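Local coordinates for protein intron-associated endonuclease 1 (Enterobacteria phage T4, PDB 1MK0) that probably cuts DNA as the GIY-YIG homing endonuclease I-TevI, whose catalytic domain is the part present here, at residues G4-K9 with K26-H31; K15-S20 with G88-D93; K9-N14 with V55-I60. The protein carries 1 engineered substitution. All blocks are in the same frame, centred on the assembly; numbering follows the deposited sequence.

The three contacts belong to one small GIY-YIG catalytic domain and meet on its three-stranded antiparallel sheet, ordered 16-21, 4-10, 56-63. Contact 1 lays helix 24-37 on the central strand. Contact 2 ties edge strand 16-21 to the loop that follows helix 68-81. Contact 3 pairs the end of the central strand with edge strand 56-63. Their centres lie about 11 to 12 Å apart. Contacts 1 and 3 share Lys9. Along the chain the segments of every two contacts alternate, which ties early and late parts of the domain together. Tyr6, Arg27 and Tyr17 bring contacts 1 and 2 to the same bound citrate, consistent with an anion-binding pocket.

Contact 1: residues G4-K9 with K26-H31; sequences GIYQIK and KRWKRH. With CIT (citric acid), chain B.
Tyr6 meets three residues of helix segment 26-31. Its CG stands between the backbone N and the carbonyl carbon (chi1 63°), which carries the ring out toward the helix. Trp28 turns an edge to one face of this ring in a T-shaped stack, with centroids 4.7 Å apart and planes at 82°. Trp28 NE1 leads the edge and comes 3.3 Å from Tyr6 CD1, off the ring centre. At the far end, Tyr6 OH and His31 NE2 share a hydrogen bond of 2.7 Å. Arg27 crosses the tyrosine at about a right angle, and its CG lies 3.6 Å from Tyr6 OH.

Ile8 comes two residues later on the same side of the strand. Its CD1 sits over a face of the His31 ring, 3.9 Å from the centroid, as a CH-pi contact. Arg27 NH1 lies over the opposite face of that imidazole, 3.3 Å above its plane. The histidine is therefore packed on both faces, and His40 binds its ND1.

Citrate, probably from the crystallisation liquor, may mark a pocket beside this aromatic cluster. Arg27 NH2 donates to its O1 at 3.1 Å, near the guanidinium plane. Tyr6 belongs to the Gly-Ile-Tyr sequence that gives the GIY-YIG family half its name. The tyrosine lies on the central strand, between strands 16-21 and 56-63. Helix 24-37 lies over this side of the sheet, while the neighbouring Ile5 packs on helix 68-81, where it touches the engineered Ala75.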
loop_
_atom_site.group_PDB
_atom_site.type_symbol
_atom_site.label_atom_id
_atom_site.label_comp_id
_atom_site.label_asym_id
_atom_site.label_seq_id
_atom_site.Cartn_x
_atom_site.Cartn_y
_atom_site.Cartn_z
ATOM N N GLY A 4 -1.609 -9.030 -6.933
ATOM C CA GLY A 4 -0.216 -8.658 -7.057
ATOM C C GLY A 4 0.215 -7.603 -6.064
ATOM O O GLY A 4 -0.393 -7.435 -5.004
ATOM N N ILE A 5 1.274 -6.890 -6.428
ATOM C CA ILE A 5 1.836 -5.841 -5.592
ATOM C C ILE A 5 1.425 -4.492 -6.159
ATOM O O ILE A 5 1.408 -4.296 -7.376
ATOM C CB ILE A 5 3.377 -5.923 -5.574
ATOM C CG1 ILE A 5 3.824 -7.357 -5.266
ATOM C CG2 ILE A 5 3.939 -4.942 -4.552
ATOM C CD1 ILE A 5 3.314 -7.898 -3.946
ATOM N N TYR A 6 1.102 -3.556 -5.276
ATOM C CA TYR A 6 0.680 -2.233 -5.709
ATOM C C TYR A 6 1.324 -1.141 -4.870
ATOM O O TYR A 6 1.954 -1.410 -3.849
ATOM C CB TYR A 6 -0.842 -2.120 -5.587
ATOM C CG TYR A 6 -1.327 -2.244 -4.158
ATOM C CD1 TYR A 6 -1.288 -1.151 -3.289
ATOM C CD2 TYR A 6 -1.764 -3.467 -3.657
ATOM C CE1 TYR A 6 -1.667 -1.276 -1.959
ATOM C CE2 TYR A 6 -2.143 -3.605 -2.328
ATOM C CZ TYR A 6 -2.091 -2.506 -1.485
ATOM O OH TYR A 6 -2.443 -2.646 -0.171
ATOM N N GLN A 7 1.161 0.099 -5.316
ATOM C CA GLN A 7 1.666 1.239 -4.572
ATOM C C GLN A 7 0.544 2.267 -4.485
ATOM O O GLN A 7 -0.288 2.375 -5.391
ATOM C CB GLN A 7 2.885 1.872 -5.261
ATOM C CG GLN A 7 2.592 2.505 -6.619
ATOM C CD GLN A 7 3.782 3.258 -7.198
ATOM O OE1 GLN A 7 3.735 3.735 -8.333
ATOM N NE2 GLN A 7 4.850 3.372 -6.421
ATOM N N ILE A 8 0.499 2.983 -3.366
ATOM C CA ILE A 8 -0.471 4.052 -3.157
ATOM C C ILE A 8 0.449 5.247 -2.978
ATOM O O ILE A 8 1.191 5.323 -2.000
ATOM C CB ILE A 8 -1.316 3.835 -1.882
ATOM C CG1 ILE A 8 -2.168 2.572 -2.040
ATOM C CG2 ILE A 8 -2.212 5.054 -1.638
ATOM C CD1 ILE A 8 -3.039 2.251 -0.840
ATOM N N LYS A 9 0.425 6.167 -3.937
ATOM C CA LYS A 9 1.314 7.322 -3.899
ATOM C C LYS A 9 0.644 8.660 -3.618
ATOM O O LYS A 9 -0.367 9.010 -4.227
ATOM C CB LYS A 9 2.089 7.400 -5.222
ATOM C CG LYS A 9 3.066 8.564 -5.316
ATOM C CD LYS A 9 3.979 8.436 -6.536
ATOM C CE LYS A 9 3.196 8.431 -7.839
ATOM N NZ LYS A 9 4.089 8.378 -9.034
ATOM N N LYS A 26 -10.606 -3.709 -5.034
ATOM C CA LYS A 26 -11.262 -3.856 -3.744
ATOM C C LYS A 26 -10.336 -3.533 -2.583
ATOM O O LYS A 26 -10.767 -2.952 -1.586
ATOM C CB LYS A 26 -11.837 -5.263 -3.608
ATOM C CG LYS A 26 -13.012 -5.480 -4.543
ATOM C CD LYS A 26 -13.565 -6.880 -4.475
ATOM C CE LYS A 26 -14.772 -6.995 -5.392
ATOM N NZ LYS A 26 -15.319 -8.369 -5.437
ATOM N N ARG A 27 -9.062 -3.888 -2.708
ATOM C CA ARG A 27 -8.123 -3.598 -1.630
ATOM C C ARG A 27 -7.975 -2.090 -1.467
ATOM O O ARG A 27 -7.933 -1.581 -0.346
ATOM C CB ARG A 27 -6.747 -4.208 -1.912
ATOM C CG ARG A 27 -5.764 -4.021 -0.757
ATOM C CD ARG A 27 -6.197 -4.845 0.446
ATOM N NE ARG A 27 -5.452 -4.549 1.670
ATOM C CZ ARG A 27 -5.752 -3.570 2.519
ATOM N NH1 ARG A 27 -6.783 -2.766 2.285
ATOM N NH2 ARG A 27 -5.045 -3.425 3.632
ATOM N N TRP A 28 -7.894 -1.381 -2.590
ATOM C CA TRP A 28 -7.744 0.066 -2.561
ATOM C C TRP A 28 -8.974 0.725 -1.952
ATOM O O TRP A 28 -8.857 1.691 -1.202
ATOM C CB TRP A 28 -7.493 0.612 -3.971
ATOM C CG TRP A 28 -6.218 0.112 -4.593
ATOM C CD1 TRP A 28 -5.108 -0.340 -3.937
ATOM C CD2 TRP A 28 -5.912 0.045 -5.991
ATOM N NE1 TRP A 28 -4.131 -0.687 -4.841
ATOM C CE2 TRP A 28 -4.597 -0.461 -6.108
ATOM C CE3 TRP A 28 -6.620 0.364 -7.157
ATOM C CZ2 TRP A 28 -3.976 -0.656 -7.347
ATOM C CZ3 TRP A 28 -6.001 0.171 -8.390
ATOM C CH2 TRP A 28 -4.691 -0.335 -8.473
ATOM N N LYS A 29 -10.151 0.205 -2.283
ATOM C CA LYS A 29 -11.384 0.751 -1.741
ATOM C C LYS A 29 -11.372 0.572 -0.235
ATOM O O LYS A 29 -11.778 1.465 0.510
ATOM C CB LYS A 29 -12.604 0.036 -2.333
ATOM C CG LYS A 29 -12.878 0.377 -3.786
ATOM C CD LYS A 29 -14.204 -0.207 -4.241
ATOM C CE LYS A 29 -14.542 0.218 -5.662
ATOM N NZ LYS A 29 -15.896 -0.255 -6.074
ATOM N N ARG A 30 -10.890 -0.584 0.214
ATOM C CA ARG A 30 -10.837 -0.869 1.643
ATOM C C ARG A 30 -9.890 0.073 2.377
ATOM O O ARG A 30 -10.166 0.485 3.502
ATOM C CB ARG A 30 -10.418 -2.320 1.890
ATOM C CG ARG A 30 -10.270 -2.666 3.367
ATOM C CD ARG A 30 -10.582 -4.129 3.625
ATOM N NE ARG A 30 -9.656 -5.035 2.955
ATOM C CZ ARG A 30 -8.549 -5.523 3.506
ATOM N NH1 ARG A 30 -8.218 -5.191 4.747
ATOM N NH2 ARG A 30 -7.779 -6.357 2.819
ATOM N N HIS A 31 -8.774 0.411 1.740
ATOM C CA HIS A 31 -7.808 1.321 2.349
ATOM C C HIS A 31 -8.440 2.662 2.676
ATOM O O HIS A 31 -8.263 3.190 3.768
ATOM C CB HIS A 31 -6.632 1.570 1.408
ATOM C CG HIS A 31 -5.550 0.544 1.504
ATOM N ND1 HIS A 31 -4.832 0.331 2.660
ATOM C CD2 HIS A 31 -5.046 -0.309 0.582
ATOM C CE1 HIS A 31 -3.926 -0.608 2.445
ATOM N NE2 HIS A 31 -4.036 -1.012 1.192
HETATM C C1 CIT B . -2.720 -5.585 4.806
HETATM O O1 CIT B . -3.298 -5.991 3.724
HETATM O O2 CIT B . -3.418 -5.463 5.876
HETATM C C2 CIT B . -1.201 -5.269 4.702
HETATM C C3 CIT B . -0.548 -5.005 3.320
HETATM O O7 CIT B . -0.461 -6.283 2.573
HETATM C C4 CIT B . 0.829 -4.409 3.432
HETATM C C5 CIT B . 1.804 -5.125 4.284
HETATM O O3 CIT B . 2.448 -6.104 3.971
HETATM O O4 CIT B . 1.989 -4.705 5.428
HETATM C C6 CIT B . -1.390 -4.152 2.332
HETATM O O5 CIT B . -1.794 -3.052 2.839
HETATM O O6 CIT B . -1.547 -4.699 1.219
#

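Contact 2: residues K15-S20 with G88-D93; sequences KVYVGS and GYNIAD
Asn90 turns its CG beside the backbone N (chi1 -71°), and a chi2 of 90° stands the amide up against Val18. Tyr17 has CG anti to the backbone N (chi1 175°), which carries its ring across the amide. The two side chains cross at about a right angle, yet their flat groups are almost parallel, with Asn90 ND2 over one face of the ring, 4.0 Å from Tyr17 CE1 and offset toward the rim.

The amide grips the backbone of one residue from both ends. Val18 N donates to Asn90 OD1 at 2.8 Å, in the carbonyl plane and on a lone pair. Asn90 ND2 donates in return to Val18 O, also at 2.8 Å. Both bonds are nearly straight. The side chain thus pairs with the outer edge of strand 16-21 much as another strand would. Asn90 OD1 takes a second bond, from Ser84 OG.

This edge carries Tyr17-Val18-Gly19, the counterpart of the Tyr-Ile-Gly half of the GIY-YIG signature. The Tyr17 hydroxyl bonds the citrate and its ring meets His31, so this part of the strand borders the citrate site.

Further back along the strand, Tyr89 N donates to Val16 O at 2.9 Å. Gly88 CA packs 3.3 Å from the same oxygen. The Tyr89 side chain crosses that of Lys15 at about a right angle, with Lys15 CB 3.6 Å from Tyr89 CE1. Tyr89 CB also touches Tyr17 CD1 at 3.8 Å. The polar ends find partners beyond the two segments: Tyr89 OH bonds Asn10 ND2, and Lys15 NZ bonds Asn87 OD1.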
loop_
_atom_site.group_PDB
_atom_site.type_symbol
_atom_site.label_atom_id
_atom_site.label_comp_id
_atom_site.label_asym_id
_atom_site.label_seq_id
_atom_site.Cartn_x
_atom_site.Cartn_y
_atom_site.Cartn_z
ATOM N N LYS A 15 5.473 10.267 -1.810
ATOM C CA LYS A 15 5.742 9.181 -0.869
ATOM C C LYS A 15 4.764 8.055 -1.194
ATOM O O LYS A 15 3.636 8.314 -1.611
ATOM C CB LYS A 15 5.538 9.646 0.575
ATOM C CG LYS A 15 6.602 10.610 1.073
ATOM C CD LYS A 15 6.321 11.031 2.507
ATOM C CE LYS A 15 7.371 12.008 3.016
ATOM N NZ LYS A 15 8.733 11.406 3.031
ATOM N N VAL A 16 5.184 6.809 -1.008
ATOM C CA VAL A 16 4.304 5.690 -1.323
ATOM C C VAL A 16 4.118 4.654 -0.225
ATOM O O VAL A 16 4.901 4.558 0.720
ATOM C CB VAL A 16 4.786 4.915 -2.578
ATOM C CG1 VAL A 16 5.031 5.871 -3.733
ATOM C CG2 VAL A 16 6.043 4.123 -2.247
ATOM N N TYR A 17 3.054 3.878 -0.386
ATOM C CA TYR A 17 2.707 2.783 0.503
ATOM C C TYR A 17 2.695 1.581 -0.439
ATOM O O TYR A 17 2.010 1.607 -1.461
ATOM C CB TYR A 17 1.305 2.982 1.079
ATOM C CG TYR A 17 0.815 1.830 1.931
ATOM C CD1 TYR A 17 1.106 1.774 3.291
ATOM C CD2 TYR A 17 0.057 0.795 1.373
ATOM C CE1 TYR A 17 0.652 0.718 4.084
ATOM C CE2 TYR A 17 -0.401 -0.271 2.161
ATOM C CZ TYR A 17 -0.099 -0.298 3.515
ATOM O OH TYR A 17 -0.558 -1.325 4.313
ATOM N N VAL A 18 3.464 0.551 -0.112
ATOM C CA VAL A 18 3.514 -0.654 -0.934
ATOM C C VAL A 18 2.699 -1.752 -0.262
ATOM O O VAL A 18 2.819 -1.977 0.936
ATOM C CB VAL A 18 4.966 -1.151 -1.115
ATOM C CG1 VAL A 18 4.967 -2.509 -1.818
ATOM C CG2 VAL A 18 5.769 -0.136 -1.924
ATOM N N GLY A 19 1.862 -2.435 -1.035
ATOM C CA GLY A 19 1.059 -3.499 -0.460
ATOM C C GLY A 19 0.795 -4.619 -1.446
ATOM O O GLY A 19 1.265 -4.578 -2.577
ATOM N N SER A 20 0.048 -5.628 -1.008
ATOM C CA SER A 20 -0.287 -6.760 -1.865
ATOM C C SER A 20 -1.791 -6.989 -1.792
ATOM O O SER A 20 -2.418 -6.700 -0.775
ATOM C CB SER A 20 0.462 -8.014 -1.411
ATOM O OG SER A 20 0.134 -8.357 -0.075
ATOM N N GLY A 88 8.425 6.417 3.195
ATOM C CA GLY A 88 7.090 6.084 2.740
ATOM C C GLY A 88 6.112 5.853 3.870
ATOM O O GLY A 88 6.354 6.260 5.008
ATOM N N TYR A 89 5.014 5.168 3.564
ATOM C CA TYR A 89 3.984 4.919 4.560
ATOM C C TYR A 89 3.966 3.526 5.179
ATOM O O TYR A 89 3.139 3.255 6.042
ATOM C CB TYR A 89 2.612 5.235 3.960
ATOM C CG TYR A 89 2.488 6.669 3.504
ATOM C CD1 TYR A 89 2.426 6.988 2.149
ATOM C CD2 TYR A 89 2.470 7.714 4.428
ATOM C CE1 TYR A 89 2.349 8.308 1.725
ATOM C CE2 TYR A 89 2.392 9.040 4.013
ATOM C CZ TYR A 89 2.334 9.328 2.661
ATOM O OH TYR A 89 2.265 10.636 2.241
ATOM N N ASN A 90 4.860 2.640 4.747
ATOM C CA ASN A 90 4.896 1.301 5.328
ATOM C C ASN A 90 5.551 1.365 6.699
ATOM O O ASN A 90 6.567 2.037 6.872
ATOM C CB ASN A 90 5.673 0.339 4.431
ATOM C CG ASN A 90 4.928 0.011 3.159
ATOM O OD1 ASN A 90 5.079 0.691 2.143
ATOM N ND2 ASN A 90 4.103 -1.027 3.212
ATOM N N ILE A 91 4.972 0.669 7.674
ATOM C CA ILE A 91 5.514 0.685 9.031
ATOM C C ILE A 91 6.367 -0.531 9.367
ATOM O O ILE A 91 6.931 -0.611 10.456
ATOM C CB ILE A 91 4.396 0.786 10.106
ATOM C CG1 ILE A 91 3.485 -0.439 10.034
ATOM C CG2 ILE A 91 3.602 2.070 9.915
ATOM C CD1 ILE A 91 2.532 -0.559 11.212
ATOM N N ALA A 92 6.458 -1.478 8.442
ATOM C CA ALA A 92 7.251 -2.679 8.660
ATOM C C ALA A 92 7.336 -3.464 7.363
ATOM O O ALA A 92 6.767 -3.059 6.354
ATOM C CB ALA A 92 6.615 -3.535 9.747
ATOM N N ASP A 93 8.064 -4.575 7.382
ATOM C CA ASP A 93 8.160 -5.390 6.183
ATOM C C ASP A 93 6.799 -6.009 5.904
ATOM O O ASP A 93 5.903 -5.972 6.749
ATOM C CB ASP A 93 9.225 -6.476 6.330
ATOM C CG ASP A 93 10.630 -5.923 6.211
ATOM O OD1 ASP A 93 10.816 -4.938 5.463
ATOM O OD2 ASP A 93 11.546 -6.480 6.847
#

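Contact 3: residues K9-N14 with V55-I60; sequences KNTLNN and VFECSI
Lys9 and Glu57 form an antiparallel hydrogen-bonded pair where the central strand of the sheet meets edge strand 56-63. Lys9 N donates to Glu57 O, and Glu57 N to Lys9 O, both at 2.8 Å. The next pair, Asn10 with Phe56, is non-hydrogen-bonded, and there the phenyl ring packs against Asn10, backbone and side chain.

Asn10 CB lies 3.7 Å from Phe56 CE2. Its CG is anti to the backbone N (chi1 -175°), which carries the amide alongside Val55. At the tip, OD1 touches Val55 CG2 and also accepts from Leu12 N at 2.7 Å, in its own carbonyl plane. This is an Asx turn, and it helps swing the chain out of the strand. The other branch, ND2, rests 4.0 Å from Phe56 CZ. With its bond to Tyr89 holding ND2, the amide is fixed by polar bonds at both ends. The amide and phenyl planes stand 64° apart.

Past the strand end, Leu12 CD1 packs on Val55 CG2 at 4.0 Å. Helix 43-52 meets both Asn10 and Phe56 through Ser48.

Thr11 closes the ladder with a double donation to one carbonyl. Its backbone N and its OG1 both bond Val55 O, the hydroxyl at 2.7 Å. Its methyl also reaches Glu57, with Thr11 CG2 3.2 Å from Glu57 OE2.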
loop_
_atom_site.group_PDB
_atom_site.type_symbol
_atom_site.label_atom_id
_atom_site.label_comp_id
_atom_site.label_asym_id
_atom_site.label_seq_id
_atom_site.Cartn_x
_atom_site.Cartn_y
_atom_site.Cartn_z
ATOM N N LYS A 9 0.425 6.167 -3.937
ATOM C CA LYS A 9 1.314 7.322 -3.899
ATOM C C LYS A 9 0.644 8.660 -3.618
ATOM O O LYS A 9 -0.367 9.010 -4.227
ATOM C CB LYS A 9 2.089 7.400 -5.222
ATOM C CG LYS A 9 3.066 8.564 -5.316
ATOM C CD LYS A 9 3.979 8.436 -6.536
ATOM C CE LYS A 9 3.196 8.431 -7.839
ATOM N NZ LYS A 9 4.089 8.378 -9.034
ATOM N N ASN A 10 1.221 9.403 -2.682
ATOM C CA ASN A 10 0.711 10.719 -2.325
ATOM C C ASN A 10 1.152 11.652 -3.454
ATOM O O ASN A 10 2.348 11.802 -3.704
ATOM C CB ASN A 10 1.324 11.160 -0.997
ATOM C CG ASN A 10 0.747 12.466 -0.491
ATOM O OD1 ASN A 10 0.566 13.412 -1.253
ATOM N ND2 ASN A 10 0.464 12.524 0.803
ATOM N N THR A 11 0.194 12.267 -4.141
ATOM C CA THR A 11 0.521 13.153 -5.257
ATOM C C THR A 11 1.134 14.487 -4.840
ATOM O O THR A 11 1.596 15.253 -5.690
ATOM C CB THR A 11 -0.722 13.432 -6.133
ATOM O OG1 THR A 11 -1.724 14.100 -5.358
ATOM C CG2 THR A 11 -1.290 12.130 -6.672
ATOM N N LEU A 12 1.154 14.758 -3.540
ATOM C CA LEU A 12 1.713 16.007 -3.034
ATOM C C LEU A 12 3.207 15.915 -2.729
ATOM O O LEU A 12 3.927 16.910 -2.840
ATOM C CB LEU A 12 0.969 16.446 -1.767
ATOM C CG LEU A 12 -0.550 16.624 -1.855
ATOM C CD1 LEU A 12 -1.080 17.100 -0.510
ATOM C CD2 LEU A 12 -0.897 17.626 -2.948
ATOM N N ASN A 13 3.677 14.728 -2.353
ATOM C CA ASN A 13 5.086 14.546 -2.008
ATOM C C ASN A 13 5.742 13.294 -2.594
ATOM O O ASN A 13 6.907 13.017 -2.323
ATOM C CB ASN A 13 5.240 14.517 -0.490
ATOM C CG ASN A 13 4.329 13.500 0.159
ATOM O OD1 ASN A 13 4.142 12.402 -0.364
ATOM N ND2 ASN A 13 3.761 13.857 1.303
ATOM N N ASN A 14 4.989 12.538 -3.383
ATOM C CA ASN A 14 5.494 11.324 -4.018
ATOM C C ASN A 14 5.849 10.167 -3.083
ATOM O O ASN A 14 6.467 9.191 -3.516
ATOM C CB ASN A 14 6.705 11.656 -4.894
ATOM C CG ASN A 14 6.353 12.583 -6.035
ATOM O OD1 ASN A 14 5.447 12.301 -6.818
ATOM N ND2 ASN A 14 7.067 13.697 -6.135
ATOM N N VAL A 55 -5.565 12.322 -1.552
ATOM C CA VAL A 55 -4.757 12.986 -2.568
ATOM C C VAL A 55 -3.817 11.928 -3.144
ATOM O O VAL A 55 -2.752 12.247 -3.666
ATOM C CB VAL A 55 -3.909 14.132 -1.960
ATOM C CG1 VAL A 55 -4.819 15.266 -1.519
ATOM C CG2 VAL A 55 -3.097 13.619 -0.775
ATOM N N PHE A 56 -4.232 10.667 -3.051
ATOM C CA PHE A 56 -3.409 9.558 -3.524
ATOM C C PHE A 56 -3.772 8.984 -4.885
ATOM O O PHE A 56 -4.893 9.142 -5.372
ATOM C CB PHE A 56 -3.433 8.420 -2.498
ATOM C CG PHE A 56 -3.022 8.841 -1.118
ATOM C CD1 PHE A 56 -3.936 9.443 -0.260
ATOM C CD2 PHE A 56 -1.710 8.674 -0.689
ATOM C CE1 PHE A 56 -3.549 9.876 1.007
ATOM C CE2 PHE A 56 -1.315 9.105 0.577
ATOM C CZ PHE A 56 -2.236 9.707 1.424
ATOM N N GLU A 57 -2.791 8.308 -5.478
ATOM C CA GLU A 57 -2.928 7.638 -6.765
ATOM C C GLU A 57 -2.501 6.189 -6.566
ATOM O O GLU A 57 -1.402 5.925 -6.079
ATOM C CB GLU A 57 -2.019 8.270 -7.817
ATOM C CG GLU A 57 -2.606 9.454 -8.549
ATOM C CD GLU A 57 -1.729 9.899 -9.705
ATOM O OE1 GLU A 57 -1.419 9.055 -10.575
ATOM O OE2 GLU A 57 -1.349 11.087 -9.748
ATOM N N CYS A 58 -3.372 5.260 -6.941
ATOM C CA CYS A 58 -3.076 3.840 -6.805
ATOM C C CYS A 58 -2.657 3.259 -8.149
ATOM O O CYS A 58 -3.300 3.510 -9.167
ATOM C CB CYS A 58 -4.308 3.086 -6.297
ATOM S SG CYS A 58 -4.912 3.605 -4.673
ATOM N N SER A 59 -1.575 2.489 -8.155
ATOM C CA SER A 59 -1.107 1.860 -9.384
ATOM C C SER A 59 -0.545 0.477 -9.088
ATOM O O SER A 59 -0.127 0.190 -7.968
ATOM C CB SER A 59 -0.045 2.728 -10.071
ATOM O OG SER A 59 1.069 2.960 -9.236
ATOM N N ILE A 60 -0.554 -0.384 -10.096
ATOM C CA ILE A 60 -0.047 -1.740 -9.948
ATOM C C ILE A 60 1.453 -1.759 -10.195
ATOM O O ILE A 60 1.937 -1.159 -11.153
ATOM C CB ILE A 60 -0.715 -2.693 -10.963
ATOM C CG1 ILE A 60 -2.214 -2.782 -10.680
ATOM C CG2 ILE A 60 -0.062 -4.066 -10.903
ATOM C CD1 ILE A 60 -2.995 -3.531 -11.741
#